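Local coordinates for PROTEIN (hypothetical protein EF0366) (PDB 1VPY) that is of unknown function but adopts the TIM-barrel fold of the DUF72 family, at residues Y36-A39 and L44-M47; G123-G126 and E130-A133; A92-M97 and R139-D144. One frame throughout, in Å; residues are numbered along the deposited sequence.

Contact 1 (Y36-A39 and L44-M47); sequences YEYA and LVEM. With ZN (zinc ion), chain E.
Y38 reaches from helix 35-41 down to the start of strand 44-47, where its ring meets V45 and its hydroxyl meets the backbone of L44. The phenol leaves the helix with CG anti to the backbone N (chi1 175°), which carries the ring toward the strand. One face of the ring receives a CH-pi contact: V45 CG2 lies 4.0 Å from the centroid of the Y38 ring, shifted from the middle toward the hydroxyl end. That methyl is itself anti to the V45 backbone N, and V45 CB also comes up to the ring, 3.6 Å from Y38 CE1. At the ring edge, in its plane, sits the carbonyl oxygen of L44. Y38 OH donates to L44 O in a hydrogen bond modelled at 2.4 Å; so short a length is doubtful at this resolution. The same hydroxyl is hydrogen-bonded to the backbone N of L18, on the neighbouring strand 13-18.

E37, the residue before Y38, points elsewhere. Its chain bends at chi2 (-82°) and brings OE1 to 2.5 Å from a zinc ion, which H41 NE2, one turn further on, also binds.

The chemistry is thus divided between two faces of one helix. The zinc site lies away from the strand, while Y38 faces the barrel wall, its buried hydroxyl having one backbone partner on each of two adjacent strands. With V45 against one face and polar partners at the far end, the phenol is probably limited both in turning about its axis and in depth.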
loop_
_atom_site.group_PDB
_atom_site.type_symbol
_atom_site.label_atom_id
_atom_site.label_comp_id
_atom_site.label_asym_id
_atom_site.label_seq_id
_atom_site.Cartn_x
_atom_site.Cartn_y
_atom_site.Cartn_z
ATOM N N TYR A 36 9.195 -3.013 -17.440
ATOM C CA TYR A 36 9.472 -4.286 -18.103
ATOM C C TYR A 36 10.672 -4.996 -17.474
ATOM O O TYR A 36 10.582 -6.178 -17.143
ATOM C CB TYR A 36 9.682 -4.079 -19.607
ATOM C CG TYR A 36 10.091 -5.322 -20.379
ATOM C CD1 TYR A 36 9.138 -6.241 -20.816
ATOM C CD2 TYR A 36 11.434 -5.565 -20.688
ATOM C CE1 TYR A 36 9.513 -7.381 -21.531
ATOM C CE2 TYR A 36 11.816 -6.697 -21.404
ATOM C CZ TYR A 36 10.850 -7.597 -21.820
ATOM O OH TYR A 36 11.222 -8.714 -22.525
ATOM N N GLU A 37 11.776 -4.270 -17.299
ATOM C CA GLU A 37 12.989 -4.829 -16.695
ATOM C C GLU A 37 12.837 -5.038 -15.186
ATOM O O GLU A 37 13.418 -5.960 -14.621
ATOM C CB GLU A 37 14.209 -3.953 -17.000
ATOM C CG GLU A 37 15.519 -4.733 -17.212
ATOM C CD GLU A 37 16.231 -5.119 -15.912
ATOM O OE1 GLU A 37 16.098 -4.387 -14.902
ATOM O OE2 GLU A 37 16.938 -6.157 -15.903
ATOM N N TYR A 38 12.056 -4.185 -14.535
ATOM C CA TYR A 38 11.771 -4.351 -13.116
ATOM C C TYR A 38 11.087 -5.699 -12.860
ATOM O O TYR A 38 11.388 -6.384 -11.879
ATOM C CB TYR A 38 10.907 -3.199 -12.598
ATOM C CG TYR A 38 10.468 -3.366 -11.166
ATOM C CD1 TYR A 38 9.393 -4.193 -10.847
ATOM C CD2 TYR A 38 11.128 -2.703 -10.126
ATOM C CE1 TYR A 38 8.989 -4.363 -9.540
ATOM C CE2 TYR A 38 10.722 -2.860 -8.807
ATOM C CZ TYR A 38 9.648 -3.698 -8.524
ATOM O OH TYR A 38 9.218 -3.885 -7.230
ATOM N N ALA A 39 10.177 -6.070 -13.758
ATOM C CA ALA A 39 9.420 -7.315 -13.659
ATOM C C ALA A 39 10.271 -8.540 -13.973
ATOM O O ALA A 39 9.767 -9.661 -13.972
ATOM C CB ALA A 39 8.212 -7.265 -14.569
ATOM N N LEU A 44 6.402 -7.838 -7.403
ATOM C CA LEU A 44 5.467 -6.851 -6.917
ATOM C C LEU A 44 6.032 -5.460 -7.096
ATOM O O LEU A 44 7.225 -5.238 -6.903
ATOM C CB LEU A 44 5.166 -7.119 -5.442
ATOM C CG LEU A 44 4.176 -6.256 -4.663
ATOM C CD1 LEU A 44 2.750 -6.427 -5.186
ATOM C CD2 LEU A 44 4.264 -6.620 -3.199
ATOM N N VAL A 45 5.172 -4.531 -7.489
ATOM C CA VAL A 45 5.543 -3.132 -7.560
ATOM C C VAL A 45 4.416 -2.281 -6.990
ATOM O O VAL A 45 3.250 -2.656 -7.065
ATOM C CB VAL A 45 5.872 -2.699 -9.005
ATOM C CG1 VAL A 45 4.609 -2.417 -9.794
ATOM C CG2 VAL A 45 6.788 -1.479 -9.010
ATOM N N GLU A 46 4.772 -1.152 -6.392
ATOM C CA GLU A 46 3.783 -0.137 -6.090
ATOM C C GLU A 46 3.972 1.012 -7.051
ATOM O O GLU A 46 5.070 1.547 -7.184
ATOM C CB GLU A 46 3.892 0.368 -4.662
ATOM C CG GLU A 46 2.855 1.439 -4.342
ATOM C CD GLU A 46 3.034 2.029 -2.968
ATOM O OE1 GLU A 46 3.196 1.263 -2.003
ATOM O OE2 GLU A 46 3.015 3.265 -2.848
HETATM N N MSE A 47 2.893 1.380 -7.729
HETATM C CA MSE A 47 2.931 2.503 -8.637
HETATM C C MSE A 47 2.129 3.651 -8.069
HETATM O O MSE A 47 0.943 3.503 -7.760
HETATM C CB MSE A 47 2.422 2.091 -10.004
HETATM C CG MSE A 47 3.316 1.062 -10.655
HETATM SE SE MSE A 47 2.868 0.777 -12.521
HETATM C CE MSE A 47 3.414 2.553 -13.302
HETATM ZN ZN ZN E . 17.911 -4.458 -13.168
#

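Contact 2 (G123-G126 and E130-A133); sequences GTFG and ENVA
The F125 ring and the side-chain amide of N131 are stacked, their planes only 26° apart. N131 lies over one face of the ring, with CG 3.4 Å above the plane and displaced toward the rim; F121 stacks on the phenyl group as well, so the ring has an aromatic partner besides the amide. The overlap with N131 is concentrated at the outer end of the ring, where CE2 and CZ meet the CB and CG of N131. F125 CE2 is 3.2 Å from N131 CB, and F125 CZ lies 3.5 Å from the same carbon. The backbone of N131 takes part too, since its carbonyl O stands 3.5 Å from F125 CZ.

The two side chains approach from opposite directions. F125 carries CG anti to its own backbone N (chi1 -173°), extending the ring out of the loop and bringing its tip to the helix although the first bond of the side chain is not aimed there. N131 places CG between its backbone N and carbonyl carbon (chi1 58°), folding the amide back over the phenyl group. The outer end of that amide also comes close to the carbonyl oxygen of G126.

The 123-126 loop runs between strand 114-120 and helix 129-141, so F125 and N131 pack the connection leaving the fourth barrel strand against the first turn of the helix that follows it. W156 joins them from a later loop: its NE1 is hydrogen-bonded to F125 O, and its side chain touches N131 and V132. G123 O is hydrogen-bonded to N153 ND2, tying the near end of the loop to the segment beyond strand 147-150.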
loop_
_atom_site.group_PDB
_atom_site.type_symbol
_atom_site.label_atom_id
_atom_site.label_comp_id
_atom_site.label_asym_id
_atom_site.label_seq_id
_atom_site.Cartn_x
_atom_site.Cartn_y
_atom_site.Cartn_z
ATOM N N GLY A 123 -1.947 12.603 7.889
ATOM C CA GLY A 123 -1.880 12.694 9.340
ATOM C C GLY A 123 -3.079 13.399 9.940
ATOM O O GLY A 123 -3.369 13.224 11.119
ATOM N N THR A 124 -3.780 14.182 9.120
ATOM C CA THR A 124 -4.945 14.963 9.559
ATOM C C THR A 124 -6.248 14.154 9.495
ATOM O O THR A 124 -7.270 14.562 10.061
ATOM C CB THR A 124 -5.112 16.248 8.721
ATOM O OG1 THR A 124 -5.488 15.899 7.382
ATOM C CG2 THR A 124 -3.816 17.054 8.696
ATOM N N PHE A 125 -6.201 13.018 8.797
ATOM C CA PHE A 125 -7.325 12.085 8.689
ATOM C C PHE A 125 -7.299 11.122 9.872
ATOM O O PHE A 125 -6.622 10.084 9.840
ATOM C CB PHE A 125 -7.223 11.318 7.367
ATOM C CG PHE A 125 -8.412 10.440 7.055
ATOM C CD1 PHE A 125 -8.455 9.113 7.486
ATOM C CD2 PHE A 125 -9.468 10.925 6.286
ATOM C CE1 PHE A 125 -9.538 8.291 7.176
ATOM C CE2 PHE A 125 -10.556 10.110 5.967
ATOM C CZ PHE A 125 -10.590 8.791 6.416
ATOM N N GLY A 126 -8.034 11.475 10.920
ATOM C CA GLY A 126 -8.045 10.700 12.150
ATOM C C GLY A 126 -9.394 10.092 12.462
ATOM O O GLY A 126 -10.344 10.240 11.692
ATOM N N GLU A 130 -17.279 11.334 11.090
ATOM C CA GLU A 130 -17.331 11.865 9.732
ATOM C C GLU A 130 -16.626 10.953 8.734
ATOM O O GLU A 130 -17.245 10.459 7.789
ATOM C CB GLU A 130 -16.731 13.278 9.682
ATOM C CG GLU A 130 -17.742 14.416 9.859
ATOM C CD GLU A 130 -18.297 14.545 11.282
ATOM O OE1 GLU A 130 -17.797 13.856 12.203
ATOM O OE2 GLU A 130 -19.241 15.350 11.479
ATOM N N ASN A 131 -15.341 10.704 8.949
ATOM C CA ASN A 131 -14.593 9.976 7.942
ATOM C C ASN A 131 -14.430 8.472 8.146
ATOM O O ASN A 131 -13.811 7.786 7.330
ATOM C CB ASN A 131 -13.293 10.706 7.548
ATOM C CG ASN A 131 -12.368 10.955 8.720
ATOM O OD1 ASN A 131 -12.205 10.104 9.597
ATOM N ND2 ASN A 131 -11.734 12.126 8.729
ATOM N N VAL A 132 -15.002 7.962 9.236
ATOM C CA VAL A 132 -15.329 6.538 9.334
ATOM C C VAL A 132 -16.416 6.284 8.278
ATOM O O VAL A 132 -16.311 5.349 7.475
ATOM C CB VAL A 132 -15.820 6.143 10.762
ATOM C CG1 VAL A 132 -16.589 4.827 10.746
ATOM C CG2 VAL A 132 -14.652 6.064 11.740
ATOM N N ALA A 133 -17.433 7.151 8.273
ATOM C CA ALA A 133 -18.496 7.135 7.265
ATOM C C ALA A 133 -17.983 7.426 5.849
ATOM O O ALA A 133 -18.683 7.161 4.868
ATOM C CB ALA A 133 -19.609 8.110 7.641
#

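Contact 3 (A92-M97 and R139-D144); sequences ASEEEM and RHWFKD. With ZN (zinc ion), chain D.
W141 turns its indole toward helix 94-104 and meets two successive glutamates, E94 and E95, at different parts of the ring. E94 approaches the benzo end. Its carboxylate stands almost perpendicular to the indole (89° between planes), and its CD lies in the plane of the ring, at the edge. E94 OE1 is 3.4 Å from W141 CZ2, and E94 CB comes within 3.8 Å of the same carbon, with OE1 in the ring plane and CB off to one side of it. Beyond CG the E94 chain is extended, carrying the carboxylate past the ring to K137, whose NZ forms a salt bridge with OE1.

E95 reaches the pyrrole end obliquely. Its first bond points away from W141, but the chain bends back at chi2 (-65°), leaving E95 OE1 at 3.6 Å from W141 NE1. This carboxylate too is steeply inclined to the indole. H140 NE2 binds a zinc ion at 2.1 Å; E95 OE2 lies 4.2 Å from that zinc, too far to be a ligand in the model. The nearby cation would nevertheless tend to favour a charged E95.

Just past the end of helix 129-141, R139 NH2 donates to F142 O at 3.0 Å, from above the carbonyl plane, and also hydrogen-bonds to L145 O. S93 occupies the N-cap position of helix 94-104. W141 touches I98 on that helix, and the F142 ring meets F101 and L102 there and the ring of F117 on strand 114-120. The start of helix 94-104, after the third strand, packs against the end of helix 129-141, after the fourth, as in the outer helical layer of a TIM barrel.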
loop_
_atom_site.group_PDB
_atom_site.type_symbol
_atom_site.label_atom_id
_atom_site.label_comp_id
_atom_site.label_asym_id
_atom_site.label_seq_id
_atom_site.Cartn_x
_atom_site.Cartn_y
_atom_site.Cartn_z
ATOM N N ALA A 92 -16.203 17.016 -11.424
ATOM C CA ALA A 92 -17.415 17.758 -11.036
ATOM C C ALA A 92 -18.045 17.294 -9.718
ATOM O O ALA A 92 -18.643 18.095 -8.995
ATOM C CB ALA A 92 -18.447 17.721 -12.167
ATOM N N SER A 93 -17.913 15.999 -9.425
ATOM C CA SER A 93 -18.385 15.409 -8.172
ATOM C C SER A 93 -17.586 14.148 -7.855
ATOM O O SER A 93 -16.852 13.640 -8.710
ATOM C CB SER A 93 -19.887 15.093 -8.237
ATOM O OG SER A 93 -20.179 14.135 -9.241
ATOM N N GLU A 94 -17.732 13.653 -6.625
ATOM C CA GLU A 94 -17.029 12.453 -6.167
ATOM C C GLU A 94 -17.300 11.250 -7.069
ATOM O O GLU A 94 -16.396 10.461 -7.339
ATOM C CB GLU A 94 -17.421 12.116 -4.724
ATOM C CG GLU A 94 -16.879 13.082 -3.664
ATOM C CD GLU A 94 -17.286 12.711 -2.231
ATOM O OE1 GLU A 94 -18.265 11.947 -2.044
ATOM O OE2 GLU A 94 -16.621 13.195 -1.285
ATOM N N GLU A 95 -18.544 11.129 -7.534
ATOM C CA GLU A 95 -18.961 10.023 -8.400
ATOM C C GLU A 95 -18.230 10.009 -9.738
ATOM O O GLU A 95 -17.669 8.987 -10.128
ATOM C CB GLU A 95 -20.481 10.038 -8.619
ATOM C CG GLU A 95 -21.312 9.874 -7.346
ATOM C CD GLU A 95 -21.144 8.513 -6.658
ATOM O OE1 GLU A 95 -20.365 7.656 -7.138
ATOM O OE2 GLU A 95 -21.802 8.298 -5.617
ATOM N N GLU A 96 -18.238 11.148 -10.429
ATOM C CA GLU A 96 -17.522 11.319 -11.693
ATOM C C GLU A 96 -16.049 10.923 -11.545
ATOM O O GLU A 96 -15.458 10.327 -12.452
ATOM C CB GLU A 96 -17.643 12.773 -12.154
ATOM C CG GLU A 96 -17.129 13.067 -13.561
ATOM C CD GLU A 96 -17.533 14.458 -14.053
ATOM O OE1 GLU A 96 -18.752 14.717 -14.185
ATOM O OE2 GLU A 96 -16.633 15.294 -14.310
HETATM N N MSE A 97 -15.473 11.251 -10.389
HETATM C CA MSE A 97 -14.080 10.948 -10.085
HETATM C C MSE A 97 -13.829 9.445 -9.907
HETATM O O MSE A 97 -12.844 8.910 -10.419
HETATM C CB MSE A 97 -13.633 11.716 -8.841
HETATM C CG MSE A 97 -12.195 11.435 -8.429
HETATM SE SE MSE A 97 -11.628 12.289 -6.758
HETATM C CE MSE A 97 -13.027 11.550 -5.504
ATOM N N ARG A 139 -15.591 1.769 0.558
ATOM C CA ARG A 139 -15.970 0.367 0.377
ATOM C C ARG A 139 -17.043 0.215 -0.696
ATOM O O ARG A 139 -16.925 -0.636 -1.577
ATOM C CB ARG A 139 -16.421 -0.261 1.705
ATOM C CG ARG A 139 -16.971 -1.692 1.613
ATOM C CD ARG A 139 -15.888 -2.726 1.370
ATOM N NE ARG A 139 -15.373 -2.678 0.005
ATOM C CZ ARG A 139 -14.252 -3.270 -0.401
ATOM N NH1 ARG A 139 -13.513 -3.966 0.450
ATOM N NH2 ARG A 139 -13.865 -3.168 -1.665
ATOM N N HIS A 140 -18.071 1.059 -0.622
ATOM C CA HIS A 140 -19.146 1.068 -1.610
ATOM C C HIS A 140 -18.632 1.378 -3.012
ATOM O O HIS A 140 -18.933 0.642 -3.949
ATOM C CB HIS A 140 -20.244 2.054 -1.213
ATOM C CG HIS A 140 -21.311 2.209 -2.248
ATOM N ND1 HIS A 140 -22.127 1.169 -2.637
ATOM C CD2 HIS A 140 -21.691 3.280 -2.981
ATOM C CE1 HIS A 140 -22.963 1.592 -3.566
ATOM N NE2 HIS A 140 -22.720 2.871 -3.792
ATOM N N TRP A 141 -17.854 2.456 -3.142
ATOM C CA TRP A 141 -17.256 2.850 -4.422
ATOM C C TRP A 141 -16.426 1.746 -5.049
ATOM O O TRP A 141 -16.339 1.650 -6.269
ATOM C CB TRP A 141 -16.354 4.075 -4.262
ATOM C CG TRP A 141 -17.068 5.364 -4.049
ATOM C CD1 TRP A 141 -18.346 5.673 -4.421
ATOM C CD2 TRP A 141 -16.531 6.543 -3.440
ATOM N NE1 TRP A 141 -18.644 6.967 -4.065
ATOM C CE2 TRP A 141 -17.548 7.525 -3.464
ATOM C CE3 TRP A 141 -15.289 6.865 -2.874
ATOM C CZ2 TRP A 141 -17.364 8.805 -2.936
ATOM C CZ3 TRP A 141 -15.106 8.134 -2.352
ATOM C CH2 TRP A 141 -16.139 9.091 -2.386
ATOM N N PHE A 142 -15.801 0.927 -4.213
ATOM C CA PHE A 142 -14.905 -0.111 -4.704
ATOM C C PHE A 142 -15.488 -1.520 -4.652
ATOM O O PHE A 142 -14.750 -2.493 -4.500
ATOM C CB PHE A 142 -13.551 -0.025 -4.004
ATOM C CG PHE A 142 -12.702 1.113 -4.487
ATOM C CD1 PHE A 142 -11.891 0.967 -5.611
ATOM C CD2 PHE A 142 -12.724 2.345 -3.833
ATOM C CE1 PHE A 142 -11.103 2.029 -6.064
ATOM C CE2 PHE A 142 -11.945 3.405 -4.282
ATOM C CZ PHE A 142 -11.135 3.248 -5.397
ATOM N N LYS A 143 -16.812 -1.612 -4.786
ATOM C CA LYS A 143 -17.524 -2.883 -4.944
ATOM C C LYS A 143 -16.843 -4.015 -4.183
ATOM O O LYS A 143 -16.744 -3.962 -2.957
ATOM C CB LYS A 143 -17.682 -3.229 -6.434
ATOM N N ASP A 144 -16.353 -5.020 -4.905
ATOM C CA ASP A 144 -15.710 -6.174 -4.277
ATOM C C ASP A 144 -14.216 -6.220 -4.583
ATOM O O ASP A 144 -13.611 -7.293 -4.632
ATOM C CB ASP A 144 -16.395 -7.465 -4.725
ATOM C CG ASP A 144 -17.868 -7.496 -4.361
ATOM O OD1 ASP A 144 -18.185 -7.713 -3.166
ATOM O OD2 ASP A 144 -18.706 -7.304 -5.275
HETATM ZN ZN ZN D . -22.847 4.235 -5.348
#

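How the contacts relate
All three contacts belong to one closed barrel of eight parallel strands. Contact 1 comes first along the chain and joins helix 35-41 to the second strand, 44-47. Contact 2 is nested within the chain closed by contact 3, and the two share helix 129-141: contact 2 engages its beginning, contact 3 its end, their centres about 17 Å apart. Contact 1 lies on the opposite side of the chain's centre from contact 2, about 31 Å between centres, and about 27 Å from contact 3. No two contacts touch. Together they sample two ways of building the barrel's outer layer: helix against strand or connecting loop, and helix against helix.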